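Local coordinates for hypothetical protein (Pseudomonas aeruginosa, PDB 1U69), which is of unknown function but belongs to the PhnB-like branch of the glyoxalase superfamily and has been proposed as a potential drug-resistance protein, at residues Cys10-Ser15 against Gly69-His74; Ala32-His37 against Glu55-Gly60; Gly49-Val54 against Gly65-Pro70; Glu76-Gln81 against Trp114-Gln119. One frame throughout, in Å; residues are numbered along the deposited sequence.

Contact 1 of 4, residues Cys10-Ser15 against Gly69-His74; sequences CLWYDS and GPAFRH
Trp12 carries most of the contact between strand 10-13 and the loop 69-74. From its CB, set anti to the backbone N (chi1 -163°), the indole swings out toward the loop. CD1 passes Gly69 O, and NE1 donates to that same oxygen at 2.8 Å; the acceptor lies in the indole plane but the N-H is bent (143°). Further round, CZ2 comes within 4.3 Å of Ala71 CB, while CH2 meets Phe72 CD2 at 3.5 Å. Phe72 presents its edge to the six-membered ring of Trp12 in a T-shaped pair, centroids 4.8 Å apart and planes at 87°. The backbone of Trp12 is held as well: His74 NE2 donates to Trp12 O (2.8 Å), in the carbonyl plane and on a lone pair. A weak bond from Gly69 N to Tyr13 O joins the backbones where Asp14 and Gly69 come closest, and Asp14 OD1 packs on Pro70 CD. Both Trp12 and Phe72 also pack on Glu76 of the second subunit. One tryptophan is thus gripped at its indole nitrogen, its ring face and its main-chain oxygen, which ties an irregular loop to the strand end; the His74 bond implies a proton on NE2, though Trp12 O lies somewhat out of the imidazole plane.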
loop_
_atom_site.group_PDB
_atom_site.type_symbol
_atom_site.label_atom_id
_atom_site.label_comp_id
_atom_site.label_asym_id
_atom_site.label_seq_id
_atom_site.Cartn_x
_atom_site.Cartn_y
_atom_site.Cartn_z
ATOM N N CYS A 10 -13.502 6.409 -7.765
ATOM C CA CYS A 10 -14.763 6.312 -8.512
ATOM C C CYS A 10 -14.543 6.720 -9.964
ATOM O O CYS A 10 -14.098 7.823 -10.232
ATOM C CB CYS A 10 -15.829 7.202 -7.869
ATOM S SG CYS A 10 -17.466 7.028 -8.586
ATOM N N LEU A 11 -14.831 5.807 -10.887
ATOM C CA LEU A 11 -14.610 6.034 -12.307
ATOM C C LEU A 11 -15.950 5.991 -13.019
ATOM O O LEU A 11 -16.748 5.089 -12.778
ATOM C CB LEU A 11 -13.685 4.966 -12.867
ATOM C CG LEU A 11 -12.266 5.033 -12.289
ATOM C CD1 LEU A 11 -11.525 3.762 -12.627
ATOM C CD2 LEU A 11 -11.546 6.264 -12.808
ATOM N N TRP A 12 -16.170 6.972 -13.894
ATOM C CA TRP A 12 -17.440 7.173 -14.598
ATOM C C TRP A 12 -17.462 6.336 -15.869
ATOM O O TRP A 12 -16.500 6.340 -16.639
ATOM C CB TRP A 12 -17.586 8.659 -14.949
ATOM C CG TRP A 12 -18.955 9.136 -15.322
ATOM C CD1 TRP A 12 -19.615 8.908 -16.491
ATOM C CD2 TRP A 12 -19.803 9.965 -14.534
ATOM N NE1 TRP A 12 -20.833 9.540 -16.470
ATOM C CE2 TRP A 12 -20.977 10.199 -15.281
ATOM C CE3 TRP A 12 -19.696 10.540 -13.270
ATOM C CZ2 TRP A 12 -22.035 10.964 -14.799
ATOM C CZ3 TRP A 12 -20.752 11.304 -12.787
ATOM C CH2 TRP A 12 -21.906 11.502 -13.548
ATOM N N TYR A 13 -18.562 5.622 -16.082
ATOM C CA TYR A 13 -18.794 4.855 -17.307
ATOM C C TYR A 13 -20.163 5.194 -17.882
ATOM O O TYR A 13 -21.051 5.650 -17.167
ATOM C CB TYR A 13 -18.722 3.341 -17.037
ATOM C CG TYR A 13 -17.362 2.884 -16.587
ATOM C CD1 TYR A 13 -16.393 2.502 -17.509
ATOM C CD2 TYR A 13 -17.037 2.849 -15.228
ATOM C CE1 TYR A 13 -15.130 2.123 -17.098
ATOM C CE2 TYR A 13 -15.786 2.461 -14.810
ATOM C CZ TYR A 13 -14.836 2.103 -15.739
ATOM O OH TYR A 13 -13.585 1.752 -15.286
ATOM N N ASP A 14 -20.302 4.981 -19.188
ATOM C CA ASP A 14 -21.569 5.062 -19.899
ATOM C C ASP A 14 -22.129 3.639 -20.021
ATOM O O ASP A 14 -21.851 2.921 -20.992
ATOM C CB ASP A 14 -21.318 5.659 -21.286
ATOM C CG ASP A 14 -22.584 5.899 -22.068
ATOM O OD1 ASP A 14 -23.678 5.782 -21.499
ATOM O OD2 ASP A 14 -22.550 6.223 -23.270
ATOM N N SER A 15 -22.895 3.229 -19.026
ATOM C CA SER A 15 -23.502 1.904 -18.983
ATOM C C SER A 15 -22.538 0.723 -19.185
ATOM O O SER A 15 -22.937 -0.282 -19.762
ATOM C CB SER A 15 -24.584 1.808 -20.063
ATOM O OG SER A 15 -23.978 1.454 -21.299
ATOM N N GLY A 69 -23.805 7.514 -17.505
ATOM C CA GLY A 69 -24.144 7.963 -18.841
ATOM C C GLY A 69 -23.007 8.713 -19.504
ATOM O O GLY A 69 -21.894 8.761 -18.990
ATOM N N PRO A 70 -23.266 9.288 -20.675
ATOM C CA PRO A 70 -22.235 10.017 -21.429
ATOM C C PRO A 70 -21.887 11.438 -20.956
ATOM O O PRO A 70 -21.207 12.133 -21.718
ATOM C CB PRO A 70 -22.833 10.064 -22.849
ATOM C CG PRO A 70 -24.242 10.068 -22.627
ATOM C CD PRO A 70 -24.543 9.224 -21.409
ATOM N N ALA A 71 -22.285 11.852 -19.751
ATOM C CA ALA A 71 -22.212 13.264 -19.375
ATOM C C ALA A 71 -20.784 13.741 -19.235
ATOM O O ALA A 71 -20.483 14.885 -19.542
ATOM C CB ALA A 71 -22.974 13.542 -18.080
ATOM N N PHE A 72 -19.910 12.865 -18.757
ATOM C CA PHE A 72 -18.509 13.229 -18.567
ATOM C C PHE A 72 -17.583 12.268 -19.299
ATOM O O PHE A 72 -17.903 11.081 -19.474
ATOM C CB PHE A 72 -18.172 13.287 -17.068
ATOM C CG PHE A 72 -19.032 14.252 -16.296
ATOM C CD1 PHE A 72 -18.850 15.631 -16.427
ATOM C CD2 PHE A 72 -20.043 13.796 -15.471
ATOM C CE1 PHE A 72 -19.648 16.528 -15.722
ATOM C CE2 PHE A 72 -20.848 14.693 -14.760
ATOM C CZ PHE A 72 -20.650 16.055 -14.890
ATOM N N ARG A 73 -16.420 12.786 -19.694
ATOM C CA ARG A 73 -15.403 12.033 -20.431
ATOM C C ARG A 73 -14.086 12.025 -19.668
ATOM O O ARG A 73 -13.746 13.004 -19.001
ATOM C CB ARG A 73 -15.175 12.668 -21.804
ATOM C CG ARG A 73 -16.409 12.575 -22.666
ATOM C CD ARG A 73 -16.270 13.067 -24.100
ATOM N NE ARG A 73 -16.662 12.074 -25.111
ATOM C CZ ARG A 73 -17.770 11.309 -25.107
ATOM N NH1 ARG A 73 -18.686 11.366 -24.129
ATOM N NH2 ARG A 73 -17.960 10.455 -26.112
ATOM N N HIS A 74 -13.358 10.921 -19.785
ATOM C CA HIS A 74 -12.041 10.779 -19.139
ATOM C C HIS A 74 -10.954 11.566 -19.878
ATOM O O HIS A 74 -11.066 11.872 -21.060
ATOM C CB HIS A 74 -11.627 9.290 -19.036
ATOM C CG HIS A 74 -12.457 8.524 -18.060
ATOM N ND1 HIS A 74 -12.357 8.707 -16.700
ATOM C CD2 HIS A 74 -13.463 7.636 -18.245
ATOM C CE1 HIS A 74 -13.261 7.958 -16.091
ATOM N NE2 HIS A 74 -13.946 7.305 -17.003
#

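Contact 2 of 4, residues Ala32-His37 against Glu55-Gly60; sequences AVLAVH and EFRVMG
His37 and Glu55 both hold CG anti to the carbonyl carbon (chi1 near -60°), and from there the glutamate runs on extended (chi2 177°) to bring its carboxylate to the imidazole edge. His37 NE2 donates to Glu55 OE2 at 2.5 Å in a nearly straight bond. The oxygen uses its anti lone pair and lies in the ring plane, and this straight, in-plane bond holds imidazole and carboxylate nearly coplanar, 23° apart. Ala35 CB packs near the same oxygen.

Arg57 bends at chi3, bringing its guanidinium obliquely alongside Leu34, where NH1 approaches CD1 at 3.6 Å; the two side chains cross at about a right angle, and NH2 also nears Ala32 CB. Beneath them the strands run antiparallel, with Ala32 and Arg57 forming a hydrogen-bonded pair: Arg57 N to Ala32 O is 2.8 Å. A classic beta bulge follows, since Leu34 and Ala35 both face Glu55. Glu55 O accepts from Leu34 N (2.8 Å) and, weakly, from Ala35 N, while Glu55 N returns a bond to Ala35 O.

The non-hydrogen-bonded pair Val33-Phe56 faces the other way, onto Ala21 of helix 17-27. Strand 31-38 is an outermost strand of its four-stranded sheet within the chain, and strand 51-58 separates it from strand 61-67, where the backbones of Cys63 and Phe56 are hydrogen-bonded.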
loop_
_atom_site.group_PDB
_atom_site.type_symbol
_atom_site.label_atom_id
_atom_site.label_comp_id
_atom_site.label_asym_id
_atom_site.label_seq_id
_atom_site.Cartn_x
_atom_site.Cartn_y
_atom_site.Cartn_z
ATOM N N ALA A 32 -10.193 -7.976 -8.746
ATOM C CA ALA A 32 -11.464 -8.670 -8.601
ATOM C C ALA A 32 -12.672 -7.748 -8.607
ATOM O O ALA A 32 -12.607 -6.600 -8.146
ATOM C CB ALA A 32 -11.457 -9.473 -7.296
ATOM N N VAL A 33 -13.779 -8.274 -9.117
ATOM C CA VAL A 33 -15.092 -7.669 -8.972
ATOM C C VAL A 33 -15.667 -8.087 -7.610
ATOM O O VAL A 33 -15.712 -9.281 -7.277
ATOM C CB VAL A 33 -16.051 -8.122 -10.116
ATOM C CG1 VAL A 33 -17.444 -7.530 -9.935
ATOM C CG2 VAL A 33 -15.465 -7.747 -11.475
ATOM N N LEU A 34 -16.124 -7.114 -6.835
ATOM C CA LEU A 34 -16.508 -7.365 -5.445
ATOM C C LEU A 34 -18.017 -7.365 -5.200
ATOM O O LEU A 34 -18.515 -8.179 -4.435
ATOM C CB LEU A 34 -15.801 -6.350 -4.541
ATOM C CG LEU A 34 -14.267 -6.352 -4.601
ATOM C CD1 LEU A 34 -13.692 -5.386 -3.581
ATOM C CD2 LEU A 34 -13.695 -7.731 -4.395
ATOM N N ALA A 35 -18.739 -6.467 -5.855
ATOM C CA ALA A 35 -20.178 -6.313 -5.636
ATOM C C ALA A 35 -20.816 -5.513 -6.752
ATOM O O ALA A 35 -20.180 -4.662 -7.351
ATOM C CB ALA A 35 -20.440 -5.640 -4.321
ATOM N N VAL A 36 -22.080 -5.816 -7.036
ATOM C CA VAL A 36 -22.853 -5.113 -8.053
ATOM C C VAL A 36 -24.079 -4.538 -7.373
ATOM O O VAL A 36 -24.777 -5.255 -6.638
ATOM C CB VAL A 36 -23.240 -6.070 -9.180
ATOM C CG1 VAL A 36 -24.094 -5.375 -10.240
ATOM C CG2 VAL A 36 -21.978 -6.656 -9.793
ATOM N N HIS A 37 -24.309 -3.241 -7.586
ATOM C CA HIS A 37 -25.380 -2.508 -6.917
ATOM C C HIS A 37 -26.332 -1.977 -7.963
ATOM O O HIS A 37 -25.947 -1.202 -8.837
ATOM C CB HIS A 37 -24.824 -1.347 -6.107
ATOM C CG HIS A 37 -23.886 -1.774 -5.024
ATOM N ND1 HIS A 37 -24.277 -2.609 -4.001
ATOM C CD2 HIS A 37 -22.576 -1.505 -4.815
ATOM C CE1 HIS A 37 -23.248 -2.835 -3.203
ATOM N NE2 HIS A 37 -22.203 -2.175 -3.674
ATOM N N GLU A 55 -18.466 -2.351 -7.283
ATOM C CA GLU A 55 -17.257 -2.298 -6.467
ATOM C C GLU A 55 -16.252 -3.277 -7.041
ATOM O O GLU A 55 -16.590 -4.406 -7.357
ATOM C CB GLU A 55 -17.549 -2.641 -5.007
ATOM C CG GLU A 55 -18.516 -1.711 -4.289
ATOM C CD GLU A 55 -18.787 -2.179 -2.866
ATOM O OE1 GLU A 55 -17.817 -2.488 -2.141
ATOM O OE2 GLU A 55 -19.953 -2.274 -2.480
ATOM N N PHE A 56 -15.009 -2.833 -7.201
ATOM C CA PHE A 56 -13.940 -3.712 -7.651
ATOM C C PHE A 56 -12.612 -3.266 -7.078
ATOM O O PHE A 56 -12.533 -2.196 -6.497
ATOM C CB PHE A 56 -13.908 -3.826 -9.185
ATOM C CG PHE A 56 -13.521 -2.549 -9.928
ATOM C CD1 PHE A 56 -12.218 -2.347 -10.370
ATOM C CD2 PHE A 56 -14.480 -1.592 -10.250
ATOM C CE1 PHE A 56 -11.880 -1.190 -11.082
ATOM C CE2 PHE A 56 -14.139 -0.467 -10.986
ATOM C CZ PHE A 56 -12.845 -0.274 -11.390
ATOM N N ARG A 57 -11.601 -4.122 -7.168
ATOM C CA ARG A 57 -10.274 -3.790 -6.658
ATOM C C ARG A 57 -9.274 -4.063 -7.736
ATOM O O ARG A 57 -9.333 -5.119 -8.374
ATOM C CB ARG A 57 -9.937 -4.624 -5.417
ATOM C CG ARG A 57 -8.659 -4.206 -4.686
ATOM C CD ARG A 57 -8.337 -5.078 -3.487
ATOM N NE ARG A 57 -8.668 -6.448 -3.836
ATOM C CZ ARG A 57 -9.713 -7.131 -3.363
ATOM N NH1 ARG A 57 -10.527 -6.624 -2.431
ATOM N NH2 ARG A 57 -9.921 -8.358 -3.790
ATOM N N VAL A 58 -8.354 -3.129 -7.969
ATOM C CA VAL A 58 -7.262 -3.372 -8.910
ATOM C C VAL A 58 -5.903 -3.175 -8.256
ATOM O O VAL A 58 -5.530 -2.070 -7.924
ATOM C CB VAL A 58 -7.355 -2.509 -10.218
ATOM C CG1 VAL A 58 -8.464 -3.023 -11.086
ATOM C CG2 VAL A 58 -7.570 -1.039 -9.938
HETATM N N MSE A 59 -5.192 -4.270 -8.026
HETATM C CA MSE A 59 -3.827 -4.216 -7.511
HETATM C C MSE A 59 -3.697 -3.325 -6.263
HETATM O O MSE A 59 -2.805 -2.476 -6.186
HETATM C CB MSE A 59 -2.884 -3.751 -8.622
HETATM C CG MSE A 59 -2.757 -4.760 -9.748
HETATM SE SE MSE A 59 -1.871 -4.039 -11.307
HETATM C CE MSE A 59 -3.318 -2.903 -12.062
ATOM N N GLY A 60 -4.572 -3.555 -5.287
ATOM C CA GLY A 60 -4.485 -2.879 -3.998
ATOM C C GLY A 60 -5.366 -1.657 -3.867
ATOM O O GLY A 60 -5.501 -1.113 -2.756
#

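Contact 3 of 4, residues Gly49-Val54 against Gly65-Pro70; sequences GDVLTV and GLNGGP
Val54 and Gly65 form a hydrogen-bonded pair and Thr53 and Leu66 a non-hydrogen-bonded one, where strands 51-54 and 65-67 run antiparallel at 167° with their axes 4.8 Å apart. This is the open end of the beta hairpin of strands 51-58 and 61-67, in the first four-stranded sheet of this glyoxalase-superfamily fold. Val54 and Gly65 exchange two backbone bonds, the one from Gly65 N to Val54 O being 2.8 Å, and Asn67 N reaches Leu52 O at 2.9 Å. Between these, Thr53 CA approaches Gly65 O in a CA-H...O contact.

The side chains add an apolar patch. Leu66 sets CG anti to its backbone N (chi1 173°), which lays CD1 against Thr53 CG2 at 3.8 Å, with Leu52 CD1 a little farther off at 4.3 Å. Leu66 also packs on Cys10 and Trp12 of strand 7-13 and on Trp109 of the second subunit. On the other edge of strand 51-58, Leu52 and Thr53 both face His37, a classic beta bulge.

Beyond the regular pairing, Asn67 is the central residue of an inverse gamma turn where the chain leaves the strand, and its side-chain amide spans two places: OD1 accepts from Ala17 N at the start of helix 17-27, while ND2 turns to Val51. ND2 donates to Val51 O at 2.9 Å along a nearly straight N-H (172°); the oxygen lies in the amide plane, but the nitrogen stands above the plane of the carbonyl.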
loop_
_atom_site.group_PDB
_atom_site.type_symbol
_atom_site.label_atom_id
_atom_site.label_comp_id
_atom_site.label_asym_id
_atom_site.label_seq_id
_atom_site.Cartn_x
_atom_site.Cartn_y
_atom_site.Cartn_z
ATOM N N GLY A 49 -33.270 -1.060 -11.445
ATOM C CA GLY A 49 -32.832 -2.432 -11.629
ATOM C C GLY A 49 -31.605 -2.564 -12.518
ATOM O O GLY A 49 -31.010 -3.622 -12.568
ATOM N N ASP A 50 -31.238 -1.501 -13.227
ATOM C CA ASP A 50 -30.006 -1.477 -14.023
ATOM C C ASP A 50 -28.824 -1.425 -13.071
ATOM O O ASP A 50 -28.982 -1.064 -11.910
ATOM C CB ASP A 50 -29.979 -0.257 -14.960
ATOM C CG ASP A 50 -30.882 -0.416 -16.174
ATOM O OD1 ASP A 50 -31.424 -1.511 -16.425
ATOM O OD2 ASP A 50 -31.096 0.515 -16.950
ATOM N N VAL A 51 -27.643 -1.791 -13.552
ATOM C CA VAL A 51 -26.423 -1.676 -12.753
ATOM C C VAL A 51 -26.113 -0.189 -12.536
ATOM O O VAL A 51 -25.983 0.581 -13.497
ATOM C CB VAL A 51 -25.223 -2.377 -13.427
ATOM C CG1 VAL A 51 -23.916 -2.094 -12.653
ATOM C CG2 VAL A 51 -25.464 -3.883 -13.553
ATOM N N LEU A 52 -26.044 0.219 -11.273
ATOM C CA LEU A 52 -25.740 1.605 -10.929
ATOM C C LEU A 52 -24.254 1.753 -10.593
ATOM O O LEU A 52 -23.562 2.597 -11.172
ATOM C CB LEU A 52 -26.617 2.077 -9.767
ATOM C CG LEU A 52 -26.394 3.492 -9.240
ATOM C CD1 LEU A 52 -26.654 4.496 -10.333
ATOM C CD2 LEU A 52 -27.278 3.765 -8.039
ATOM N N THR A 53 -23.769 0.952 -9.648
ATOM C CA THR A 53 -22.331 0.900 -9.364
ATOM C C THR A 53 -21.816 -0.523 -9.263
ATOM O O THR A 53 -22.562 -1.471 -8.999
ATOM C CB THR A 53 -21.950 1.634 -8.068
ATOM O OG1 THR A 53 -22.619 1.039 -6.939
ATOM C CG2 THR A 53 -22.361 3.098 -8.093
ATOM N N VAL A 54 -20.504 -0.642 -9.419
ATOM C CA VAL A 54 -19.803 -1.913 -9.265
ATOM C C VAL A 54 -18.568 -1.654 -8.406
ATOM O O VAL A 54 -17.733 -0.815 -8.754
ATOM C CB VAL A 54 -19.349 -2.471 -10.621
ATOM C CG1 VAL A 54 -18.629 -3.789 -10.419
ATOM C CG2 VAL A 54 -20.536 -2.625 -11.603
ATOM N N GLY A 65 -17.072 1.600 -10.065
ATOM C CA GLY A 65 -17.465 1.980 -11.416
ATOM C C GLY A 65 -18.897 2.490 -11.359
ATOM O O GLY A 65 -19.786 1.782 -10.873
ATOM N N LEU A 66 -19.123 3.703 -11.853
ATOM C CA LEU A 66 -20.427 4.352 -11.777
ATOM C C LEU A 66 -21.007 4.492 -13.163
ATOM O O LEU A 66 -20.408 5.135 -14.014
ATOM C CB LEU A 66 -20.264 5.741 -11.153
ATOM C CG LEU A 66 -21.473 6.682 -11.110
ATOM C CD1 LEU A 66 -22.647 6.116 -10.334
ATOM C CD2 LEU A 66 -21.031 7.998 -10.459
ATOM N N ASN A 67 -22.181 3.901 -13.384
ATOM C CA ASN A 67 -22.904 4.088 -14.638
ATOM C C ASN A 67 -23.673 5.404 -14.635
ATOM O O ASN A 67 -24.838 5.468 -14.254
ATOM C CB ASN A 67 -23.827 2.898 -14.908
ATOM C CG ASN A 67 -23.056 1.665 -15.349
ATOM O OD1 ASN A 67 -22.013 1.789 -15.998
ATOM N ND2 ASN A 67 -23.553 0.476 -14.998
ATOM N N GLY A 68 -23.010 6.453 -15.100
ATOM C CA GLY A 68 -23.575 7.787 -15.095
ATOM C C GLY A 68 -23.941 8.316 -16.452
ATOM O O GLY A 68 -24.358 9.466 -16.549
ATOM N N GLY A 69 -23.805 7.514 -17.505
ATOM C CA GLY A 69 -24.144 7.963 -18.841
ATOM C C GLY A 69 -23.007 8.713 -19.504
ATOM O O GLY A 69 -21.894 8.761 -18.990
ATOM N N PRO A 70 -23.266 9.288 -20.675
ATOM C CA PRO A 70 -22.235 10.017 -21.429
ATOM C C PRO A 70 -21.887 11.438 -20.956
ATOM O O PRO A 70 -21.207 12.133 -21.718
ATOM C CB PRO A 70 -22.833 10.064 -22.849
ATOM C CG PRO A 70 -24.242 10.068 -22.627
ATOM C CD PRO A 70 -24.543 9.224 -21.409
#

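Contact 4 of 4, residues Glu76-Gln81 against Trp114-Gln119; sequences EAFSFQ and WGISWQ
Phe80 and Trp118 lie side by side in an offset stack, the phenyl ring and the six-membered ring of the indole having centroids 4.5 Å apart and planes at 30°. Phe80 CD2 stands over one face of Trp118, toward its rim, at 3.4 Å from CH2. Phe78 covers a face of Phe80 in turn, its CZ above the ring centre. At the edge of Phe78, CE2 meets Ile116 CG2 (4.1 Å). Trp118 also stacks on Phe28, and its NE1 bonds to Asp112, which fixes the indole.

On the backbone, Phe80 N donates to Ser117 O (3.2 Å) and Gln119 N to Phe80 O (2.8 Å), the alternating bonds of a parallel pair. Nearer the strand starts a water bridges the two strands, donating to Phe78 O at 2.7 Å and accepting from Ser117 N. Ser79, Ser117 and Gln119 occupy the other face, with Ser79 CB 3.7 Å from Ser117 CB.

Strand 78-84 continues into an antiparallel pairing with the second subunit, where Phe78 stacks on Phe78 of the second subunit. Parallel pairing of the first and last strands of a four-stranded sheet, in the order 1-4-3-2, is the signature of the beta-alpha-beta-beta-beta module of the glyoxalase superfamily.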
loop_
_atom_site.group_PDB
_atom_site.type_symbol
_atom_site.label_atom_id
_atom_site.label_comp_id
_atom_site.label_asym_id
_atom_site.label_seq_id
_atom_site.Cartn_x
_atom_site.Cartn_y
_atom_site.Cartn_z
ATOM N N GLU A 76 -6.286 12.456 -19.417
ATOM C CA GLU A 76 -5.006 12.142 -18.792
ATOM C C GLU A 76 -4.801 12.862 -17.466
ATOM O O GLU A 76 -3.802 12.633 -16.805
ATOM C CB GLU A 76 -3.848 12.523 -19.711
ATOM C CG GLU A 76 -3.652 11.541 -20.860
ATOM C CD GLU A 76 -4.440 11.877 -22.100
ATOM O OE1 GLU A 76 -5.388 12.697 -22.055
ATOM O OE2 GLU A 76 -4.114 11.262 -23.164
ATOM N N ALA A 77 -5.723 13.746 -17.102
ATOM C CA ALA A 77 -5.703 14.362 -15.775
ATOM C C ALA A 77 -5.663 13.295 -14.677
ATOM O O ALA A 77 -5.049 13.500 -13.624
ATOM C CB ALA A 77 -6.901 15.292 -15.595
ATOM N N PHE A 78 -6.293 12.149 -14.940
ATOM C CA PHE A 78 -6.198 10.979 -14.058
ATOM C C PHE A 78 -5.611 9.811 -14.815
ATOM O O PHE A 78 -5.977 9.573 -15.975
ATOM C CB PHE A 78 -7.570 10.568 -13.530
ATOM C CG PHE A 78 -7.593 9.178 -12.964
ATOM C CD1 PHE A 78 -7.193 8.938 -11.675
ATOM C CD2 PHE A 78 -7.991 8.098 -13.736
ATOM C CE1 PHE A 78 -7.206 7.639 -11.162
ATOM C CE2 PHE A 78 -7.975 6.821 -13.245
ATOM C CZ PHE A 78 -7.591 6.584 -11.961
ATOM N N SER A 79 -4.742 9.053 -14.150
ATOM C CA SER A 79 -4.294 7.773 -14.675
ATOM C C SER A 79 -3.900 6.823 -13.539
ATOM O O SER A 79 -3.560 7.253 -12.439
ATOM C CB SER A 79 -3.098 7.936 -15.630
ATOM O OG SER A 79 -2.016 8.592 -14.993
ATOM N N PHE A 80 -3.967 5.529 -13.824
ATOM C CA PHE A 80 -3.384 4.491 -12.961
ATOM C C PHE A 80 -1.960 4.288 -13.461
ATOM O O PHE A 80 -1.768 4.093 -14.639
ATOM C CB PHE A 80 -4.114 3.159 -13.113
ATOM C CG PHE A 80 -5.469 3.094 -12.475
ATOM C CD1 PHE A 80 -5.605 3.080 -11.090
ATOM C CD2 PHE A 80 -6.606 2.930 -13.255
ATOM C CE1 PHE A 80 -6.861 2.967 -10.507
ATOM C CE2 PHE A 80 -7.864 2.813 -12.673
ATOM C CZ PHE A 80 -7.990 2.830 -11.312
ATOM N N GLN A 81 -0.972 4.333 -12.581
ATOM C CA GLN A 81 0.389 3.966 -12.944
ATOM C C GLN A 81 0.732 2.611 -12.332
ATOM O O GLN A 81 0.782 2.444 -11.137
ATOM C CB GLN A 81 1.398 5.017 -12.494
ATOM C CG GLN A 81 2.810 4.703 -12.940
ATOM C CD GLN A 81 3.789 5.787 -12.563
ATOM O OE1 GLN A 81 3.983 6.760 -13.311
ATOM N NE2 GLN A 81 4.422 5.628 -11.433
ATOM N N TRP A 114 -12.754 2.325 -22.418
ATOM C CA TRP A 114 -13.698 3.266 -21.807
ATOM C C TRP A 114 -13.058 4.639 -21.640
ATOM O O TRP A 114 -13.659 5.554 -21.084
ATOM C CB TRP A 114 -14.217 2.672 -20.479
ATOM C CG TRP A 114 -14.769 1.306 -20.745
ATOM C CD1 TRP A 114 -16.006 1.013 -21.243
ATOM C CD2 TRP A 114 -14.069 0.060 -20.666
ATOM N NE1 TRP A 114 -16.132 -0.343 -21.441
ATOM C CE2 TRP A 114 -14.960 -0.954 -21.089
ATOM C CE3 TRP A 114 -12.788 -0.313 -20.249
ATOM C CZ2 TRP A 114 -14.604 -2.294 -21.117
ATOM C CZ3 TRP A 114 -12.437 -1.636 -20.282
ATOM C CH2 TRP A 114 -13.340 -2.618 -20.719
ATOM N N GLY A 115 -11.850 4.781 -22.186
ATOM C CA GLY A 115 -11.156 6.049 -22.237
ATOM C C GLY A 115 -10.289 6.372 -21.045
ATOM O O GLY A 115 -9.756 7.485 -20.981
ATOM N N ILE A 116 -10.125 5.426 -20.121
ATOM C CA ILE A 116 -9.339 5.672 -18.905
ATOM C C ILE A 116 -7.867 5.486 -19.223
ATOM O O ILE A 116 -7.492 4.553 -19.933
ATOM C CB ILE A 116 -9.805 4.733 -17.788
ATOM C CG1 ILE A 116 -11.215 5.155 -17.356
ATOM C CG2 ILE A 116 -8.824 4.733 -16.624
ATOM C CD1 ILE A 116 -11.994 4.083 -16.729
ATOM N N SER A 117 -7.035 6.375 -18.705
ATOM C CA SER A 117 -5.601 6.332 -18.947
ATOM C C SER A 117 -4.883 5.388 -17.979
ATOM O O SER A 117 -5.100 5.430 -16.769
ATOM C CB SER A 117 -4.982 7.728 -18.816
ATOM O OG SER A 117 -5.286 8.559 -19.942
ATOM N N TRP A 118 -4.029 4.540 -18.532
ATOM C CA TRP A 118 -3.146 3.669 -17.768
ATOM C C TRP A 118 -1.716 3.979 -18.166
ATOM O O TRP A 118 -1.467 4.313 -19.317
ATOM C CB TRP A 118 -3.442 2.197 -18.093
ATOM C CG TRP A 118 -4.795 1.762 -17.675
ATOM C CD1 TRP A 118 -5.963 1.984 -18.338
ATOM C CD2 TRP A 118 -5.139 1.053 -16.483
ATOM N NE1 TRP A 118 -7.016 1.447 -17.635
ATOM C CE2 TRP A 118 -6.537 0.870 -16.492
ATOM C CE3 TRP A 118 -4.403 0.543 -15.405
ATOM C CZ2 TRP A 118 -7.215 0.203 -15.477
ATOM C CZ3 TRP A 118 -5.085 -0.113 -14.388
ATOM C CH2 TRP A 118 -6.476 -0.268 -14.430
ATOM N N GLN A 119 -0.793 3.881 -17.213
ATOM C CA GLN A 119 0.639 3.905 -17.482
ATOM C C GLN A 119 1.199 2.542 -17.086
ATOM O O GLN A 119 1.001 2.093 -15.965
ATOM C CB GLN A 119 1.343 4.982 -16.664
ATOM C CG GLN A 119 0.925 6.407 -16.974
ATOM C CD GLN A 119 1.597 7.364 -16.020
ATOM O OE1 GLN A 119 2.828 7.408 -15.973
ATOM N NE2 GLN A 119 0.811 8.111 -15.236
HETATM O O HOH W 1 -8.119 8.796 -17.444
#

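How the contacts relate
Contacts 2 and 3 hold one sheet together and share strand 51-58: His37 of contact 2 bonds through its backbone to Leu52 and Thr53 of contact 3. Contact 1 ties a loop to strand 7-13, the neighbour of strand 61-67 in that sheet, with Tyr13 N and Leu11 O bonded to Leu66 of contact 3. Contact 4 belongs to the second sheet and is the buried one, its centre about 5 Å from that of the chain, rich in aromatic stacking; contact 2 lies at the surface and adds a histidine-carboxylate hydrogen bond to its backbone pairing. Contacts 1 and 3 are intermediate, with side-chain nitrogens capturing backbone oxygens. His74 and Tyr13 of contact 1 pack on Ile116 of contact 4.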